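Local coordinates for protein lactaldehyde dehydrogenase (Methanocaldococcus jannaschii, PDB 3PQA) that oxidises lactaldehyde to lactate with NAD as the preferred cofactor, a step in the biosynthesis of coenzyme F420, at residues L31-A36 / G205-V210; E38-A43 / V160-P165; K86-A91 / L308-D313; P247-K252 / S397-N402; V283-A288 / I376-E381. One frame throughout, in Å; residues are numbered along the deposited sequence.

Overall arrangement
The five contacts form two touching pairs and one separate contact in this aldehyde dehydrogenase fold. Interactions 1 and 2 have centres about 9 Å apart and share helix 33-44. Interaction 1 joins that helix to helix 201-210. Interaction 2, nested inside it along the chain, lays the helix against strand 160-165 of one mixed sheet. Interactions 4 and 5, with centres about 10 Å apart, lie in a second mixed sheet, and interaction 5 is nested inside interaction 4. Contacts of one pair lie about 44 to 51 Å, centre to centre, from those of the other. Interaction 3 crosses all the others along the chain and joins parts far apart in sequence, residues 86-91 and loop 308-313.

Interaction 1 of 5, residues L31-A36 / G205-V210; sequences LSREEA and GDEIVV
Arg33 reaches from the first turn of helix 33-44 to two consecutive acids on helix 201-210, and the three side chains form a salt-bridge network. Arg33 NH1 lies 2.9 Å from Glu207 OE1, which is close to the guanidinium plane; the N-H...O angle is 159°. The same NH1, together with NH2, grips a single oxygen, Asp206 OD2. This end-on pair is more bent, with Arg33 NH2 at 3.0 Å from Asp206 OD2. Both carboxylates meet the edge of the guanidinium and stand nearly perpendicular to its plane. Both oxygens are approached on their anti side. CG of Arg33 is anti to the backbone N (chi1 -179°), and the chain bends at chi3 to bring its end across Glu207. On its way the aliphatic part passes Glu207 OE1, which is 3.4 Å from Arg33 CG.

Each acid also has a partner beyond the contact. Asp206 OD1 pairs with Lys232, and Glu207 OE2 accepts from Asn211. Each carboxylate is thus held through both of its oxygens. Beside the charges, the methyl of Ala36 rests on the aliphatic part of Glu207, with Ala36 CB 3.9 Å from Glu207 CG. The helix that carries Arg33 starts with a capping box. Ser32 OG accepts from Glu35 N at 3.0 Å, and Ser32 N gives a nearly straight bond to Glu35 OE1.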
# COMPACT_ATOMS: atom_id res chain seq x y z
N LEU B 31 28.77 -25.14 -21.86
CA LEU B 31 29.47 -23.93 -22.25
C LEU B 31 30.76 -23.76 -21.46
O LEU B 31 30.83 -24.07 -20.28
CB LEU B 31 28.56 -22.72 -22.03
CG LEU B 31 27.50 -22.39 -23.09
CD1 LEU B 31 26.54 -23.55 -23.34
CD2 LEU B 31 26.74 -21.16 -22.64
N SER B 32 31.80 -23.30 -22.15
CA SER B 32 33.03 -22.90 -21.49
C SER B 32 32.83 -21.55 -20.80
O SER B 32 31.85 -20.84 -21.09
CB SER B 32 34.13 -22.76 -22.54
OG SER B 32 33.83 -21.69 -23.41
N ARG B 33 33.75 -21.19 -19.91
CA ARG B 33 33.72 -19.88 -19.27
C ARG B 33 33.73 -18.78 -20.32
O ARG B 33 33.04 -17.76 -20.18
CB ARG B 33 34.90 -19.69 -18.30
CG ARG B 33 34.88 -18.33 -17.59
CD ARG B 33 35.94 -18.20 -16.48
NE ARG B 33 35.83 -19.24 -15.46
CZ ARG B 33 35.07 -19.19 -14.37
NH1 ARG B 33 34.31 -18.12 -14.11
NH2 ARG B 33 35.08 -20.21 -13.53
N GLU B 34 34.49 -18.99 -21.39
CA GLU B 34 34.60 -18.00 -22.46
C GLU B 34 33.29 -17.88 -23.24
O GLU B 34 32.93 -16.79 -23.68
CB GLU B 34 35.77 -18.31 -23.40
CG GLU B 34 36.23 -17.12 -24.23
CD GLU B 34 36.48 -15.89 -23.39
OE1 GLU B 34 37.18 -16.00 -22.36
OE2 GLU B 34 35.98 -14.80 -23.75
N GLU B 35 32.57 -18.99 -23.40
CA GLU B 35 31.27 -18.96 -24.06
C GLU B 35 30.23 -18.28 -23.16
O GLU B 35 29.38 -17.53 -23.65
CB GLU B 35 30.81 -20.36 -24.47
CG GLU B 35 31.60 -20.91 -25.67
CD GLU B 35 31.30 -22.36 -25.98
OE1 GLU B 35 31.12 -23.16 -25.04
OE2 GLU B 35 31.27 -22.70 -27.19
N ALA B 36 30.34 -18.53 -21.85
CA ALA B 36 29.52 -17.84 -20.85
C ALA B 36 29.76 -16.32 -20.89
O ALA B 36 28.81 -15.55 -20.92
CB ALA B 36 29.77 -18.40 -19.44
N GLY B 205 27.75 -21.23 -13.92
CA GLY B 205 27.17 -20.58 -12.74
C GLY B 205 28.15 -19.60 -12.11
O GLY B 205 27.81 -18.45 -11.83
N ASP B 206 29.39 -20.05 -11.93
CA ASP B 206 30.44 -19.19 -11.37
C ASP B 206 30.67 -17.91 -12.19
O ASP B 206 30.84 -16.83 -11.62
CB ASP B 206 31.76 -19.97 -11.25
CG ASP B 206 32.84 -19.17 -10.56
OD1 ASP B 206 32.75 -19.02 -9.32
OD2 ASP B 206 33.76 -18.69 -11.25
N GLU B 207 30.69 -18.04 -13.52
CA GLU B 207 30.89 -16.87 -14.38
C GLU B 207 29.74 -15.86 -14.25
O GLU B 207 29.98 -14.67 -14.25
CB GLU B 207 31.13 -17.27 -15.85
CG GLU B 207 31.47 -16.08 -16.77
CD GLU B 207 32.67 -15.27 -16.28
OE1 GLU B 207 33.61 -15.86 -15.71
OE2 GLU B 207 32.68 -14.04 -16.49
N ILE B 208 28.51 -16.35 -14.12
CA ILE B 208 27.36 -15.47 -13.94
C ILE B 208 27.47 -14.68 -12.64
O ILE B 208 27.19 -13.47 -12.60
CB ILE B 208 26.03 -16.26 -13.98
CG1 ILE B 208 25.78 -16.81 -15.39
CG2 ILE B 208 24.86 -15.38 -13.51
CD1 ILE B 208 24.52 -17.68 -15.52
N VAL B 209 27.92 -15.35 -11.59
CA VAL B 209 28.09 -14.75 -10.26
C VAL B 209 29.19 -13.69 -10.25
O VAL B 209 28.99 -12.60 -9.70
CB VAL B 209 28.38 -15.82 -9.18
CG1 VAL B 209 28.75 -15.20 -7.85
CG2 VAL B 209 27.17 -16.73 -9.01
N VAL B 210 30.33 -14.00 -10.86
CA VAL B 210 31.51 -13.12 -10.81
C VAL B 210 31.55 -12.02 -11.88
O VAL B 210 32.18 -10.97 -11.66
CB VAL B 210 32.86 -13.92 -10.83
CG1 VAL B 210 32.92 -14.92 -9.68
CG2 VAL B 210 33.10 -14.61 -12.19

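Interaction 2 of 5, residues E38-A43 / V160-P165. With SO4 (sulfate ion), chain G.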
# COMPACT_ATOMS: atom_id res chain seq x y z
N GLU B 38 30.83 -14.58 -23.45
CA GLU B 38 30.25 -14.09 -24.70
C GLU B 38 28.73 -13.94 -24.62
O GLU B 38 28.17 -12.97 -25.12
CB GLU B 38 30.59 -15.01 -25.87
CG GLU B 38 32.04 -15.01 -26.27
CD GLU B 38 32.33 -16.03 -27.36
OE1 GLU B 38 33.48 -16.53 -27.42
OE2 GLU B 38 31.40 -16.34 -28.15
N ALA B 39 28.07 -14.91 -24.01
CA ALA B 39 26.62 -14.84 -23.80
C ALA B 39 26.24 -13.62 -22.96
O ALA B 39 25.22 -12.99 -23.22
CB ALA B 39 26.11 -16.10 -23.16
N ILE B 40 27.07 -13.29 -21.97
CA ILE B 40 26.79 -12.14 -21.09
C ILE B 40 27.04 -10.82 -21.84
O ILE B 40 26.25 -9.88 -21.74
CB ILE B 40 27.60 -12.23 -19.77
CG1 ILE B 40 27.04 -13.34 -18.88
CG2 ILE B 40 27.62 -10.88 -19.02
CD1 ILE B 40 27.96 -13.75 -17.75
N ASP B 41 28.13 -10.77 -22.61
CA ASP B 41 28.45 -9.61 -23.45
C ASP B 41 27.34 -9.32 -24.42
O ASP B 41 26.96 -8.17 -24.62
CB ASP B 41 29.73 -9.84 -24.26
CG ASP B 41 30.97 -9.81 -23.41
OD1 ASP B 41 30.92 -9.23 -22.30
OD2 ASP B 41 32.00 -10.36 -23.85
N THR B 42 26.83 -10.38 -25.05
CA THR B 42 25.71 -10.27 -25.99
C THR B 42 24.40 -9.84 -25.31
O THR B 42 23.72 -8.94 -25.82
CB THR B 42 25.56 -11.54 -26.85
OG1 THR B 42 26.78 -11.76 -27.56
CG2 THR B 42 24.46 -11.39 -27.86
N ALA B 43 24.07 -10.43 -24.16
CA ALA B 43 22.93 -10.02 -23.34
C ALA B 43 22.97 -8.52 -23.02
O ALA B 43 21.93 -7.83 -23.08
CB ALA B 43 22.87 -10.86 -22.05
N VAL B 160 17.15 -8.03 -18.91
CA VAL B 160 17.74 -9.11 -19.69
C VAL B 160 18.10 -10.24 -18.71
O VAL B 160 18.46 -9.97 -17.56
CB VAL B 160 19.00 -8.58 -20.42
CG1 VAL B 160 19.80 -9.72 -21.03
CG2 VAL B 160 18.58 -7.58 -21.49
N ILE B 161 18.00 -11.48 -19.17
CA ILE B 161 18.27 -12.64 -18.33
C ILE B 161 19.38 -13.56 -18.87
O ILE B 161 19.38 -13.92 -20.05
CB ILE B 161 17.00 -13.48 -18.17
CG1 ILE B 161 15.85 -12.62 -17.64
CG2 ILE B 161 17.26 -14.68 -17.25
CD1 ILE B 161 14.47 -13.23 -17.93
N VAL B 162 20.32 -13.94 -17.99
CA VAL B 162 21.20 -15.08 -18.24
C VAL B 162 20.90 -16.12 -17.18
O VAL B 162 20.89 -15.83 -15.97
CB VAL B 162 22.70 -14.70 -18.30
CG1 VAL B 162 22.97 -13.81 -19.53
CG2 VAL B 162 23.16 -14.01 -17.03
N HIS B 163 20.60 -17.33 -17.63
CA HIS B 163 19.97 -18.32 -16.76
C HIS B 163 20.73 -19.63 -16.83
O HIS B 163 20.78 -20.25 -17.90
CB HIS B 163 18.52 -18.50 -17.22
CG HIS B 163 17.80 -19.63 -16.54
ND1 HIS B 163 16.67 -20.21 -17.08
CD2 HIS B 163 18.04 -20.29 -15.38
CE1 HIS B 163 16.25 -21.18 -16.29
NE2 HIS B 163 17.06 -21.24 -15.24
N HIS B 164 21.33 -20.03 -15.71
CA HIS B 164 21.92 -21.35 -15.59
C HIS B 164 21.02 -22.32 -14.81
O HIS B 164 20.80 -22.13 -13.62
CB HIS B 164 23.30 -21.31 -14.93
CG HIS B 164 23.87 -22.67 -14.68
ND1 HIS B 164 24.44 -23.42 -15.68
CD2 HIS B 164 23.88 -23.45 -13.57
CE1 HIS B 164 24.82 -24.59 -15.19
NE2 HIS B 164 24.49 -24.63 -13.91
N PRO B 165 20.52 -23.37 -15.47
CA PRO B 165 19.71 -24.38 -14.81
C PRO B 165 20.61 -25.48 -14.23
O PRO B 165 21.70 -25.72 -14.76
CB PRO B 165 18.87 -24.94 -15.96
CG PRO B 165 19.79 -24.86 -17.14
CD PRO B 165 20.72 -23.69 -16.91
S SO4 G . 25.35 -27.92 -11.84
O1 SO4 G . 24.49 -29.00 -11.37
O2 SO4 G . 26.50 -28.46 -12.55
O3 SO4 G . 24.58 -27.08 -12.74
O4 SO4 G . 25.82 -27.14 -10.70
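Ala43, Val162 and Val160 carry this contact, in which helix 33-44 packs on strand 160-165 of a mixed sheet. The two segments run almost antiparallel, 163° between their directions, with axes 9.0 Å apart at closest approach. This is a helix laid along a strand, and the join is wholly apolar.

Ala43 points its methyl at the strand and meets both valines. Ala43 CB is 3.4 Å from Val160 CG1, tighter than usual van der Waals contact, and 3.9 Å from Val162 CG1. Val160 also brings both of its methyls near the carbonyl oxygen of Ala43. In Val162 the CG1 branch does the touching. It stands anti to the carbonyl carbon (chi1 -67°), where it meets Ala43 and also Ile40, whose CG1 is 4.1 Å away from Val162 CG1. The side chains of Ile40 and Val162 cross at about a right angle. The small alanine is consistent with the close approach at this end, where the CA atoms of Ala43 and Val160 are 6.4 Å apart.

Around these residues, Ile208 of helix 201-210 also packs on Val162, and Asn195 of strand 194-196 touches Ala43. Farther along the strand, His164 holds a sulfate ion, probably from the crystallisation liquor, which also accepts from the backbone N of Ser167 and Gly201. The sulfate lies at the edge of the imidazole, with His164 NE2 donating to its O3 at 2.7 Å.

Interaction 3 of 5, residues K86-A91 / L308-D313; sequences KPIKQA and LDEKTD
Lys89 NZ makes a weak hydrogen bond, 3.2 Å, to Glu310 O, joining the first turn of helix 88-111 to loop 308-313. The loop folds as a type I beta turn from Asp309 to Thr312. Within it Asp309 forms an Asx turn, its OD1 accepting from Lys311 N at 2.9 Å. The lysine chain bends at chi3 (-62°), which brings CD and CE close to Glu310 O.

Ordered waters carry most of the remaining polar contact. Water 1 donates to Asp309 O and Thr312 O and weakly accepts from Lys89 N. Water 4 accepts from Gln90 NE2 and donates to Thr312 O. Water 3 joins the same NE2 to Asp313 O. The amide oxygen of Gln90 is held by Tyr270 N.

Packing lies beside this network. Ile88 CG2 sits 3.8 Å from Glu310 OE1, while Glu310 OE2 is paired with Arg92. Pro87, at the N-cap position, packs against Thr312 and Asp313. Its CB and CG are close to two backbone carbonyl oxygens, with Pro87 CB 3.8 Å from Thr312 O and Pro87 CG 3.8 Å from Asp313 O.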
# COMPACT_ATOMS: atom_id res chain seq x y z
N LYS B 86 10.66 -37.04 -10.55
CA LYS B 86 9.51 -36.54 -9.81
C LYS B 86 8.26 -37.33 -10.14
O LYS B 86 7.87 -37.40 -11.30
CB LYS B 86 9.29 -35.05 -10.13
CG LYS B 86 8.10 -34.44 -9.38
CD LYS B 86 8.08 -32.92 -9.51
CE LYS B 86 9.29 -32.32 -8.84
NZ LYS B 86 9.09 -30.90 -8.43
N PRO B 87 7.63 -37.96 -9.13
CA PRO B 87 6.38 -38.68 -9.41
C PRO B 87 5.44 -37.87 -10.28
O PRO B 87 5.28 -36.64 -10.07
CB PRO B 87 5.81 -38.91 -8.02
CG PRO B 87 7.05 -39.11 -7.19
CD PRO B 87 7.98 -38.04 -7.70
N ILE B 88 4.87 -38.54 -11.28
CA ILE B 88 4.09 -37.86 -12.33
C ILE B 88 2.95 -36.98 -11.80
O ILE B 88 2.75 -35.87 -12.28
CB ILE B 88 3.61 -38.85 -13.46
CG1 ILE B 88 2.98 -38.10 -14.64
CG2 ILE B 88 2.65 -39.90 -12.90
CD1 ILE B 88 3.98 -37.36 -15.52
N LYS B 89 2.25 -37.45 -10.76
CA LYS B 89 1.21 -36.63 -10.13
C LYS B 89 1.74 -35.30 -9.56
O LYS B 89 1.10 -34.26 -9.69
CB LYS B 89 0.47 -37.43 -9.06
CG LYS B 89 -0.45 -38.53 -9.63
CD LYS B 89 -1.27 -39.23 -8.54
CE LYS B 89 -0.37 -39.93 -7.53
NZ LYS B 89 -1.10 -41.00 -6.78
N GLN B 90 2.92 -35.35 -8.93
CA GLN B 90 3.59 -34.16 -8.42
C GLN B 90 4.16 -33.29 -9.53
O GLN B 90 4.20 -32.05 -9.42
CB GLN B 90 4.70 -34.55 -7.44
CG GLN B 90 4.18 -35.21 -6.16
CD GLN B 90 5.31 -35.74 -5.32
OE1 GLN B 90 6.33 -35.06 -5.11
NE2 GLN B 90 5.16 -36.98 -4.84
N ALA B 91 4.61 -33.93 -10.61
CA ALA B 91 5.10 -33.20 -11.79
C ALA B 91 4.00 -32.33 -12.39
O ALA B 91 4.25 -31.18 -12.77
CB ALA B 91 5.65 -34.17 -12.81
N LEU B 308 7.22 -42.54 -13.19
CA LEU B 308 6.26 -42.55 -14.30
C LEU B 308 4.96 -43.28 -13.98
O LEU B 308 3.96 -43.10 -14.68
CB LEU B 308 6.90 -43.13 -15.57
CG LEU B 308 7.75 -42.19 -16.43
CD1 LEU B 308 8.41 -42.95 -17.56
CD2 LEU B 308 6.93 -41.00 -16.97
N ASP B 309 4.98 -44.12 -12.95
CA ASP B 309 3.79 -44.86 -12.51
C ASP B 309 2.85 -43.91 -11.78
O ASP B 309 3.26 -43.20 -10.85
CB ASP B 309 4.19 -46.03 -11.60
CG ASP B 309 3.08 -47.08 -11.45
OD1 ASP B 309 1.89 -46.72 -11.32
OD2 ASP B 309 3.42 -48.29 -11.43
N GLU B 310 1.60 -43.91 -12.22
CA GLU B 310 0.56 -43.07 -11.62
C GLU B 310 0.37 -43.37 -10.13
O GLU B 310 -0.08 -42.52 -9.37
CB GLU B 310 -0.78 -43.24 -12.36
CG GLU B 310 -0.78 -42.85 -13.85
CD GLU B 310 -0.67 -41.34 -14.09
OE1 GLU B 310 -1.05 -40.56 -13.19
OE2 GLU B 310 -0.20 -40.95 -15.17
N LYS B 311 0.74 -44.58 -9.71
CA LYS B 311 0.55 -44.99 -8.32
C LYS B 311 1.70 -44.58 -7.39
O LYS B 311 1.56 -44.66 -6.16
CB LYS B 311 0.33 -46.51 -8.23
CG LYS B 311 -0.76 -47.08 -9.13
CD LYS B 311 -1.06 -48.53 -8.70
CE LYS B 311 -1.51 -49.41 -9.86
NZ LYS B 311 -2.91 -49.11 -10.30
N THR B 312 2.82 -44.15 -7.96
CA THR B 312 4.02 -43.88 -7.16
C THR B 312 3.86 -42.65 -6.26
O THR B 312 3.47 -41.57 -6.72
CB THR B 312 5.28 -43.76 -8.05
OG1 THR B 312 5.58 -45.03 -8.64
CG2 THR B 312 6.48 -43.30 -7.24
N ASP B 313 4.16 -42.82 -4.98
CA ASP B 313 4.14 -41.72 -4.02
C ASP B 313 5.52 -41.11 -3.87
O ASP B 313 5.65 -39.90 -3.71
CB ASP B 313 3.67 -42.21 -2.65
CG ASP B 313 2.23 -42.67 -2.65
OD1 ASP B 313 1.36 -41.92 -3.14
OD2 ASP B 313 1.97 -43.77 -2.14
O HOH W 1 3.02 -40.42 -9.48
O HOH W 2 0.95 -39.63 -4.39
O HOH W 3 7.41 -38.08 -3.06
O HOH W 4 3.00 -38.63 -6.06

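Interaction 4 of 5, residues P247-K252 / S397-N402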
# COMPACT_ATOMS: atom_id res chain seq x y z
N PRO B 247 12.02 -27.31 11.39
CA PRO B 247 11.41 -28.00 12.53
C PRO B 247 9.90 -27.92 12.50
O PRO B 247 9.34 -26.85 12.23
CB PRO B 247 11.96 -27.23 13.73
CG PRO B 247 12.09 -25.82 13.22
CD PRO B 247 12.56 -25.99 11.77
N ASN B 248 9.27 -29.06 12.77
CA ASN B 248 7.82 -29.15 12.80
C ASN B 248 7.44 -29.63 14.19
O ASN B 248 7.85 -30.69 14.60
CB ASN B 248 7.34 -30.14 11.72
CG ASN B 248 7.44 -29.57 10.30
OD1 ASN B 248 6.42 -29.33 9.66
ND2 ASN B 248 8.67 -29.37 9.80
N ILE B 249 6.61 -28.86 14.89
CA ILE B 249 6.38 -29.02 16.32
C ILE B 249 4.96 -29.50 16.54
O ILE B 249 4.03 -28.91 16.02
CB ILE B 249 6.55 -27.65 17.04
CG1 ILE B 249 8.02 -27.23 16.97
CG2 ILE B 249 5.97 -27.68 18.49
CD1 ILE B 249 8.28 -25.75 17.23
N VAL B 250 4.80 -30.56 17.33
CA VAL B 250 3.47 -31.11 17.58
C VAL B 250 3.22 -31.00 19.07
O VAL B 250 3.84 -31.73 19.85
CB VAL B 250 3.37 -32.59 17.14
CG1 VAL B 250 1.96 -33.18 17.44
CG2 VAL B 250 3.70 -32.75 15.65
N LEU B 251 2.34 -30.07 19.46
CA LEU B 251 2.00 -29.89 20.88
C LEU B 251 0.99 -30.95 21.33
O LEU B 251 0.33 -31.57 20.51
CB LEU B 251 1.47 -28.49 21.16
CG LEU B 251 2.41 -27.32 20.85
CD1 LEU B 251 1.86 -26.04 21.46
CD2 LEU B 251 3.79 -27.58 21.42
N LYS B 252 0.86 -31.14 22.64
CA LYS B 252 0.02 -32.22 23.16
C LYS B 252 -1.47 -32.05 22.86
O LYS B 252 -2.22 -33.01 22.95
CB LYS B 252 0.24 -32.41 24.67
CG LYS B 252 -0.20 -31.23 25.52
CD LYS B 252 0.15 -31.48 27.00
CE LYS B 252 -0.26 -30.31 27.87
NZ LYS B 252 0.59 -29.09 27.61
N SER B 397 9.22 -23.18 9.62
CA SER B 397 8.92 -23.97 10.79
C SER B 397 7.42 -24.18 10.83
O SER B 397 6.67 -23.51 10.11
CB SER B 397 9.39 -23.22 12.05
OG SER B 397 8.79 -21.93 12.12
N ALA B 398 6.97 -25.13 11.64
CA ALA B 398 5.53 -25.38 11.75
C ALA B 398 5.20 -25.78 13.16
O ALA B 398 6.06 -26.34 13.87
CB ALA B 398 5.06 -26.48 10.77
N ILE B 399 3.96 -25.51 13.55
CA ILE B 399 3.43 -25.89 14.85
C ILE B 399 1.99 -26.38 14.72
O ILE B 399 1.16 -25.75 14.05
CB ILE B 399 3.52 -24.74 15.88
CG1 ILE B 399 2.88 -25.18 17.20
CG2 ILE B 399 2.86 -23.46 15.36
CD1 ILE B 399 3.32 -24.40 18.37
N PHE B 400 1.71 -27.50 15.38
CA PHE B 400 0.38 -28.08 15.38
C PHE B 400 -0.14 -27.92 16.79
O PHE B 400 0.44 -28.46 17.74
CB PHE B 400 0.44 -29.55 14.96
CG PHE B 400 0.84 -29.74 13.52
CD1 PHE B 400 2.18 -29.72 13.16
CD2 PHE B 400 -0.13 -29.91 12.53
CE1 PHE B 400 2.56 -29.87 11.82
CE2 PHE B 400 0.23 -30.07 11.19
CZ PHE B 400 1.58 -30.08 10.84
N THR B 401 -1.24 -27.18 16.93
CA THR B 401 -1.87 -26.90 18.22
C THR B 401 -3.23 -26.29 17.95
O THR B 401 -3.47 -25.74 16.87
CB THR B 401 -1.01 -25.93 19.12
OG1 THR B 401 -1.63 -25.76 20.40
CG2 THR B 401 -0.81 -24.54 18.45
N ASN B 402 -4.13 -26.41 18.94
CA ASN B 402 -5.43 -25.76 18.91
C ASN B 402 -5.50 -24.57 19.87
O ASN B 402 -6.56 -23.97 20.04
CB ASN B 402 -6.53 -26.77 19.26
CG ASN B 402 -6.81 -27.74 18.13
OD1 ASN B 402 -6.95 -27.33 16.98
ND2 ASN B 402 -6.89 -29.02 18.45
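Ile249 O accepts from Phe400 N at 2.8 Å, nearly along the C=O axis, and Ile399 CA adds a CA-H...O contact to the same oxygen at 3.3 Å. The two strands run parallel, 9° apart. The ladder continues with Ile249 N to Ala398 O, where the donor stands 39° out of the carbonyl plane, and with straighter bonding from Leu251 N to Phe400 O (3.0 Å).

On one face of the sheet Asn248 lies next to Ala398, with Asn248 OD1 3.3 Å from Ala398 CB; that oxygen is held by Ser425 N. Phe400 is on this face too. Its CG is anti to the carbonyl carbon (chi1 -67°), and the edge of its ring meets Ile249 O. On the other face Ile249 CG2 touches Ile399 CG1 at 4.2 Å. Past the regular strands, Leu251 lies side by side with Thr401, and Leu251 CD1 is 3.8 Å from Ile399 CD1. Shortening Leu251 to an alanine removes both branches and is likely to leave a gap beside Ile399 CD1 and the Thr401 side chain. Thr401 OG1 is itself bonded to Asp253.

Strand 246-250 is flanked by strand 278-284 on its other side, and strand 396-400 by strand 418-421. Helix 256-268 packs on the Phe400 face, while helices 384-388 and 404-413 pack on the isoleucine face.

Interaction 5 of 5, residues V283-A288 / I376-E381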
# COMPACT_ATOMS: atom_id res chain seq x y z
N VAL B 283 7.90 -33.54 19.24
CA VAL B 283 6.58 -33.97 19.70
C VAL B 283 6.55 -34.04 21.22
O VAL B 283 7.51 -34.48 21.85
CB VAL B 283 6.14 -35.32 19.03
CG1 VAL B 283 7.14 -36.46 19.33
CG2 VAL B 283 4.71 -35.69 19.42
N ASP B 284 5.46 -33.56 21.80
CA ASP B 284 5.31 -33.60 23.26
C ASP B 284 5.44 -35.03 23.77
O ASP B 284 4.83 -35.94 23.20
CB ASP B 284 3.98 -33.02 23.69
CG ASP B 284 3.95 -32.73 25.18
OD1 ASP B 284 4.28 -31.59 25.55
OD2 ASP B 284 3.64 -33.65 25.98
N GLU B 285 6.21 -35.20 24.85
CA GLU B 285 6.40 -36.50 25.51
C GLU B 285 5.10 -37.24 25.72
O GLU B 285 5.03 -38.47 25.55
CB GLU B 285 7.08 -36.33 26.87
CG GLU B 285 8.57 -36.06 26.78
CD GLU B 285 9.23 -35.85 28.14
OE1 GLU B 285 8.57 -36.07 29.18
OE2 GLU B 285 10.42 -35.45 28.17
N SER B 286 4.07 -36.49 26.11
CA SER B 286 2.81 -37.07 26.54
C SER B 286 2.08 -37.77 25.38
O SER B 286 1.28 -38.68 25.61
CB SER B 286 1.91 -36.02 27.21
OG SER B 286 1.13 -35.31 26.26
N ILE B 287 2.37 -37.37 24.14
CA ILE B 287 1.67 -37.94 22.98
C ILE B 287 2.61 -38.63 21.97
O ILE B 287 2.16 -39.04 20.90
CB ILE B 287 0.80 -36.89 22.24
CG1 ILE B 287 1.65 -35.68 21.81
CG2 ILE B 287 -0.40 -36.46 23.09
CD1 ILE B 287 1.08 -34.96 20.59
N ALA B 288 3.89 -38.73 22.34
CA ALA B 288 4.94 -39.15 21.41
C ALA B 288 4.73 -40.57 20.89
O ALA B 288 4.85 -40.82 19.68
CB ALA B 288 6.31 -39.01 22.05
N ILE B 376 12.63 -37.79 14.81
CA ILE B 376 11.57 -37.39 15.72
C ILE B 376 12.19 -37.30 17.10
O ILE B 376 12.88 -38.23 17.53
CB ILE B 376 10.42 -38.42 15.73
CG1 ILE B 376 9.76 -38.52 14.34
CG2 ILE B 376 9.38 -38.05 16.82
CD1 ILE B 376 8.79 -39.66 14.17
N ILE B 377 11.95 -36.18 17.79
CA ILE B 377 12.51 -35.95 19.11
C ILE B 377 11.37 -35.72 20.07
O ILE B 377 10.57 -34.80 19.88
CB ILE B 377 13.43 -34.70 19.14
CG1 ILE B 377 14.58 -34.83 18.13
CG2 ILE B 377 13.94 -34.43 20.58
CD1 ILE B 377 14.20 -34.36 16.71
N ARG B 378 11.27 -36.56 21.11
CA ARG B 378 10.23 -36.33 22.11
C ARG B 378 10.77 -35.40 23.18
O ARG B 378 11.92 -35.54 23.63
CB ARG B 378 9.68 -37.64 22.69
CG ARG B 378 10.52 -38.29 23.78
CD ARG B 378 9.83 -39.55 24.30
NE ARG B 378 9.73 -40.57 23.26
CZ ARG B 378 8.80 -41.52 23.21
NH1 ARG B 378 8.80 -42.40 22.21
NH2 ARG B 378 7.86 -41.59 24.15
N THR B 379 9.98 -34.41 23.57
CA THR B 379 10.45 -33.41 24.51
C THR B 379 9.30 -32.74 25.24
O THR B 379 8.13 -33.03 24.98
CB THR B 379 11.34 -32.35 23.81
OG1 THR B 379 11.93 -31.51 24.80
CG2 THR B 379 10.54 -31.52 22.84
N ASN B 380 9.62 -31.84 26.17
CA ASN B 380 8.59 -31.02 26.78
C ASN B 380 8.38 -29.70 26.05
O ASN B 380 9.26 -29.22 25.34
CB ASN B 380 8.89 -30.80 28.26
CG ASN B 380 8.65 -32.04 29.09
OD1 ASN B 380 7.57 -32.64 29.04
ND2 ASN B 380 9.66 -32.44 29.84
N GLU B 381 7.21 -29.12 26.24
CA GLU B 381 6.85 -27.93 25.48
C GLU B 381 7.89 -26.81 25.59
O GLU B 381 8.26 -26.19 24.59
CB GLU B 381 5.49 -27.42 25.92
CG GLU B 381 4.97 -26.32 25.05
CD GLU B 381 3.55 -25.98 25.39
OE1 GLU B 381 2.70 -26.90 25.45
OE2 GLU B 381 3.31 -24.78 25.57
O HOH W 5 2.89 -29.71 24.14
O HOH W 6 7.25 -40.07 26.63
O HOH W 7 12.35 -35.74 26.64
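Val283 packs tightly against strand 373-379, its CG1 3.7 Å from Ile376 CG2, in a parallel pairing at the end of strand 278-284. CG1 takes the position between the backbone N and the carbonyl carbon (chi1 60°), which brings it to the isoleucine methyl. The backbones are joined by Val283 N to Ile377 O, Thr379 N to Val283 O, and Glu285 N to Thr379 O at 2.9 Å. On the same face Ala288 lays its methyl over one face of the Arg378 guanidinium, with Ala288 CB 3.7 Å from Arg378 NH2. The guanidinium is held by salt bridges to Glu357 and Asp289.

The solvent side is looser and wetter. Glu285 and Asn380 are exposed and cross with their flat groups 50° apart, Glu285 OE2 lying 3.5 Å from Asn380 ND2. Water 7 links Glu285 OE2 to Arg378 O, and water 6 links Glu285 O to Arg378 NH2.

Asp284 is buried and forms an Asx turn, its OD2 accepting from Ser286 N at 2.9 Å. Its OD1 accepts a hydrogen bond from water 5, which also donates to Glu381 OE1, an oxygen in a salt bridge with Lys406. Replacing Asp284 by an alanine would probably leave Ser286 N without its acceptor and free the turn to shift.

Strand 278-284 lies between strands 246-250 and 373-379. Helix 288-300 packs on the Val283 and Ile376 side, and helix 384-388 meets Thr379.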